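Local coordinates for protein polycyclic ketone monooxygenase (Myceliophthora thermophila, PDB 5MQ6) that uses FAD and NADPH to insert one oxygen atom next to a ketone carbonyl, giving esters or lactones, and is particularly active on polycyclic ketones, at residues P243-T247 and I471-G477. Sequence-based numbering, arbitrary orientation.
With NDP (NADPH dihydro-nicotinamide-adenine-dinucleotide phosphate), chain C.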
ATOM      1  N   PRO A 243      -5.235  10.697  26.092  1.00 31.81           N
ATOM      2  CA  PRO A 243      -4.296   9.984  25.238  1.00 38.92           C
ATOM      3  C   PRO A 243      -4.845   9.766  23.771  1.00 43.25           C
ATOM      4  O   PRO A 243      -6.010   9.431  23.547  1.00 44.35           O
ATOM      5  CB  PRO A 243      -4.026   8.664  25.997  1.00 37.85           C
ATOM      6  CG  PRO A 243      -4.757   8.689  27.277  1.00 38.28           C
ATOM      7  CD  PRO A 243      -5.514  10.004  27.357  1.00 41.94           C
ATOM      8  N   VAL A 244      -4.007  10.033  22.781  1.00 42.11           N
ATOM      9  CA  VAL A 244      -4.323   9.951  21.372  1.00 37.21           C
ATOM     10  C   VAL A 244      -3.177   9.135  20.761  1.00 45.42           C
ATOM     11  O   VAL A 244      -1.984   9.277  21.184  1.00 33.66           O
ATOM     12  CB  VAL A 244      -4.287  11.286  20.638  1.00 38.89           C
ATOM     13  CG1 VAL A 244      -4.928  11.168  19.267  1.00 44.73           C
ATOM     14  CG2 VAL A 244      -5.004  12.327  21.388  1.00 45.05           C
ATOM     15  N   PHE A 245      -3.532   8.325  19.754  1.00 36.00           N
ATOM     16  CA  PHE A 245      -2.566   7.595  19.009  1.00 37.48           C
ATOM     17  C   PHE A 245      -3.148   7.182  17.679  1.00 42.55           C
ATOM     18  O   PHE A 245      -4.362   7.191  17.518  1.00 38.87           O
ATOM     19  CB  PHE A 245      -1.998   6.385  19.784  1.00 37.86           C
ATOM     20  CG  PHE A 245      -3.013   5.472  20.362  1.00 43.98           C
ATOM     21  CD1 PHE A 245      -3.489   4.391  19.638  1.00 43.02           C
ATOM     22  CD2 PHE A 245      -3.460   5.663  21.668  1.00 41.75           C
ATOM     23  CE1 PHE A 245      -4.409   3.532  20.194  1.00 41.72           C
ATOM     24  CE2 PHE A 245      -4.374   4.831  22.216  1.00 40.52           C
ATOM     25  CZ  PHE A 245      -4.855   3.752  21.487  1.00 44.26           C
ATOM     26  N   HIS A 246      -2.260   6.895  16.724  1.00 34.50           N
ATOM     27  CA  HIS A 246      -2.678   6.448  15.396  1.00 30.24           C
ATOM     28  C   HIS A 246      -2.582   4.929  15.402  1.00 27.38           C
ATOM     29  O   HIS A 246      -1.796   4.341  16.111  1.00 29.70           O
ATOM     30  CB  HIS A 246      -1.851   7.168  14.302  1.00 29.40           C
ATOM     31  CG  HIS A 246      -2.397   7.055  12.899  1.00 23.68           C
ATOM     32  ND1 HIS A 246      -2.360   5.883  12.186  1.00 27.45           N
ATOM     33  CD2 HIS A 246      -2.850   7.994  12.031  1.00 32.19           C
ATOM     34  CE1 HIS A 246      -2.857   6.070  10.974  1.00 26.54           C
ATOM     35  NE2 HIS A 246      -3.142   7.351  10.840  1.00 29.76           N
ATOM     36  N   THR A 247      -3.458   4.259  14.683  1.00 25.50           N
ATOM     37  CA  THR A 247      -3.443   2.806  14.637  1.00 22.86           C
ATOM     38  C   THR A 247      -2.121   2.231  14.144  1.00 21.74           C
ATOM     39  O   THR A 247      -1.708   1.091  14.473  1.00 21.98           O
ATOM     40  CB  THR A 247      -4.588   2.332  13.683  1.00 25.66           C
ATOM     41  OG1 THR A 247      -4.500   2.963  12.383  1.00 24.54           O
ATOM     42  CG2 THR A 247      -5.939   2.751  14.260  1.00 22.78           C
ATOM     43  N   ILE A 471     -10.090   8.374  25.553  1.00 48.12           N
ATOM     44  CA  ILE A 471      -8.955   7.942  24.742  1.00 38.14           C
ATOM     45  C   ILE A 471      -9.379   8.099  23.299  1.00 47.89           C
ATOM     46  O   ILE A 471     -10.472   7.669  22.975  1.00 40.18           O
ATOM     47  CB  ILE A 471      -8.679   6.472  25.042  1.00 37.99           C
ATOM     48  CG1 ILE A 471      -8.132   6.314  26.452  1.00 33.65           C
ATOM     49  CG2 ILE A 471      -7.742   5.845  24.010  1.00 41.83           C
ATOM     50  CD1 ILE A 471      -8.178   4.887  26.980  1.00 34.64           C
ATOM     51  N   LEU A 472      -8.532   8.689  22.441  1.00 48.80           N
ATOM     52  CA  LEU A 472      -8.843   8.866  21.013  1.00 39.03           C
ATOM     53  C   LEU A 472      -7.891   8.071  20.116  1.00 40.37           C
ATOM     54  O   LEU A 472      -6.654   8.199  20.200  1.00 45.10           O
ATOM     55  CB  LEU A 472      -8.788  10.327  20.638  1.00 39.10           C
ATOM     56  CG  LEU A 472      -9.073  10.689  19.161  1.00 39.83           C
ATOM     57  CD1 LEU A 472     -10.499  10.433  18.698  1.00 40.39           C
ATOM     58  CD2 LEU A 472      -8.755  12.135  18.886  1.00 36.95           C
ATOM     59  N   VAL A 473      -8.470   7.265  19.249  1.00 34.45           N
ATOM     60  CA  VAL A 473      -7.731   6.445  18.265  1.00 34.74           C
ATOM     61  C   VAL A 473      -7.947   6.997  16.872  1.00 35.50           C
ATOM     62  O   VAL A 473      -9.063   7.230  16.487  1.00 36.40           O
ATOM     63  CB  VAL A 473      -8.251   4.987  18.256  1.00 36.55           C
ATOM     64  CG1 VAL A 473      -7.398   4.096  17.374  1.00 33.88           C
ATOM     65  CG2 VAL A 473      -8.261   4.417  19.662  1.00 40.52           C
ATOM     66  N   LEU A 474      -6.852   7.231  16.154  1.00 35.61           N
ATOM     67  CA  LEU A 474      -6.840   7.821  14.830  1.00 32.47           C
ATOM     68  C   LEU A 474      -6.531   6.686  13.852  1.00 34.07           C
ATOM     69  O   LEU A 474      -5.440   6.116  13.802  1.00 30.70           O
ATOM     70  CB  LEU A 474      -5.818   8.949  14.712  1.00 36.24           C
ATOM     71  CG  LEU A 474      -5.973  10.160  15.673  1.00 39.67           C
ATOM     72  CD1 LEU A 474      -4.922  11.250  15.377  1.00 42.52           C
ATOM     73  CD2 LEU A 474      -7.368  10.773  15.652  1.00 38.22           C
ATOM     74  N   SER A 475      -7.573   6.296  13.148  1.00 34.31           N
ATOM     75  CA  SER A 475      -7.519   5.269  12.131  1.00 33.55           C
ATOM     76  C   SER A 475      -7.845   6.001  10.829  1.00 38.04           C
ATOM     77  O   SER A 475      -8.784   5.636  10.081  1.00 37.64           O
ATOM     78  CB  SER A 475      -8.560   4.229  12.491  1.00 33.85           C
ATOM     79  OG  SER A 475      -8.793   3.459  11.419  1.00 41.00           O
ATOM     80  N   THR A 476      -7.071   7.064  10.593  1.00 34.06           N
ATOM     81  CA  THR A 476      -7.313   8.001   9.535  1.00 31.84           C
ATOM     82  C   THR A 476      -6.341   7.780   8.350  1.00 30.78           C
ATOM     83  O   THR A 476      -6.304   8.562   7.380  1.00 32.67           O
ATOM     84  CB  THR A 476      -7.246   9.412  10.084  1.00 32.61           C
ATOM     85  OG1 THR A 476      -6.173   9.478  11.022  1.00 30.37           O
ATOM     86  CG2 THR A 476      -8.552   9.704  10.841  1.00 35.85           C
ATOM     87  N   GLY A 477      -5.589   6.701   8.394  1.00 28.95           N
ATOM     88  CA  GLY A 477      -4.968   6.247   7.199  1.00 30.85           C
ATOM     89  C   GLY A 477      -3.609   6.896   7.018  1.00 31.43           C
ATOM     90  O   GLY A 477      -3.020   7.357   7.995  1.00 36.09           O
TER
HETATM   91  PA  NDP C 701      -8.016   4.596   5.182  1.00 38.97           P
HETATM   92  O1A NDP C 701      -7.335   5.849   4.531  1.00 46.64           O
HETATM   93  O2A NDP C 701      -8.525   3.427   4.376  1.00 41.90           O
HETATM   94  O5B NDP C 701      -9.149   5.158   6.172  1.00 42.74           O
HETATM   95  C5B NDP C 701      -9.042   6.391   6.854  1.00 42.33           C
HETATM   96  C4B NDP C 701     -10.435   6.614   7.405  1.00 45.16           C
HETATM   97  O4B NDP C 701     -10.487   7.879   8.118  1.00 50.70           O
HETATM   98  C3B NDP C 701     -11.481   6.650   6.286  1.00 36.94           C
HETATM   99  O3B NDP C 701     -12.584   5.798   6.647  1.00 34.30           O
HETATM  100  C2B NDP C 701     -11.791   8.131   6.238  1.00 41.16           C
HETATM  101  O2B NDP C 701     -13.098   8.453   5.681  1.00 40.59           O
HETATM  102  C1B NDP C 701     -11.633   8.545   7.684  1.00 42.36           C
HETATM  103  N9A NDP C 701     -11.492   9.998   7.797  1.00 46.35           N
HETATM  104  C8A NDP C 701     -10.606  10.822   7.149  1.00 54.53           C
HETATM  105  N7A NDP C 701     -10.809  12.110   7.486  1.00 43.94           N
HETATM  106  C5A NDP C 701     -11.850  12.065   8.356  1.00 46.79           C
HETATM  107  C6A NDP C 701     -12.606  13.079   9.080  1.00 41.56           C
HETATM  108  N6A NDP C 701     -12.253  14.348   8.919  1.00 39.73           N
HETATM  109  N1A NDP C 701     -13.614  12.663   9.877  1.00 50.35           N
HETATM  110  C2A NDP C 701     -13.977  11.349  10.029  1.00 51.54           C
HETATM  111  N3A NDP C 701     -13.355  10.345   9.390  1.00 50.18           N
HETATM  112  C4A NDP C 701     -12.306  10.682   8.560  1.00 47.49           C
HETATM  113  O3  NDP C 701      -7.020   3.927   6.233  1.00 38.10           O
HETATM  114  PN  NDP C 701      -6.958   2.411   6.865  1.00 39.29           P
HETATM  115  O1N NDP C 701      -5.764   2.459   7.872  1.00 42.33           O
HETATM  116  O2N NDP C 701      -8.297   1.982   7.421  1.00 32.70           O
HETATM  117  O5D NDP C 701      -6.598   1.446   5.616  1.00 35.58           O
HETATM  118  C5D NDP C 701      -5.444   1.804   4.782  1.00 40.16           C
HETATM  119  C4D NDP C 701      -5.027   0.648   3.890  1.00 37.14           C
HETATM  120  O4D NDP C 701      -4.442  -0.416   4.673  1.00 48.07           O
HETATM  121  C3D NDP C 701      -6.267  -0.044   3.318  1.00 42.79           C
HETATM  122  O3D NDP C 701      -7.063   0.724   2.338  1.00 30.83           O
HETATM  123  C2D NDP C 701      -5.712  -1.439   2.958  1.00 48.84           C
HETATM  124  O2D NDP C 701      -4.926  -1.395   1.723  1.00 58.83           O
HETATM  125  C1D NDP C 701      -4.913  -1.747   4.223  1.00 51.37           C
HETATM  126  P2B NDP C 701     -13.229   8.727   4.087  1.00 42.95           P
HETATM  127  O1X NDP C 701     -12.058   9.664   3.758  1.00 44.94           O
HETATM  128  O2X NDP C 701     -14.521   9.476   3.843  1.00 47.17           O
HETATM  129  O3X NDP C 701     -13.288   7.354   3.403  1.00 40.76           O
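In the five-stranded parallel sheet of the Rossmann-type NADPH-binding domain, outermost strand 244-246 pairs with strand 471-474, whose other edge is hydrogen-bonded to strand 271-275. The pairing illustrates how a parallel ladder delivers a loop to a dinucleotide at its C-terminal end. Four backbone hydrogen bonds zigzag between the strands: Leu472 N to Pro243 O (2.9 Å), Phe245 N to Leu472 O, Leu474 N to Phe245 O (2.8 Å) and Thr247 N to Leu474 O. On one face, CG1 of Val244 lies against Leu472 CD2 and, 3.9 Å away, Leu474 CG. On the other, the Phe245 ring leans across the neighbouring strand, its CG set between backbone N and carbonyl carbon (chi1 52°), which brings CE2 to Ile471 CG2 and CZ to Val473 CG2, both at 3.9 Å; Trp250 meets this ring edge-to-face, and helix 252-255 packs beside it. Farther along, Thr247 CG2 is pressed tightly onto Ser475 CB (3.5 Å). Beyond the strand, residues 475-477 line the NADPH pocket, with Gly477 CA 3.2 Å from the bridging O3 of the pyrophosphate. His246 links this loop weakly to the edge strand: Leu474 O sits over one face of its imidazole, ND1 is hydrogen-bonded to Ala248 N, which helps fix the ring's rotation, and NE2, weakly shared with Gln230 O, makes at the ring edge a weak, bent hydrogen bond to Gly477 O (2.8 Å, 128° at the hydrogen).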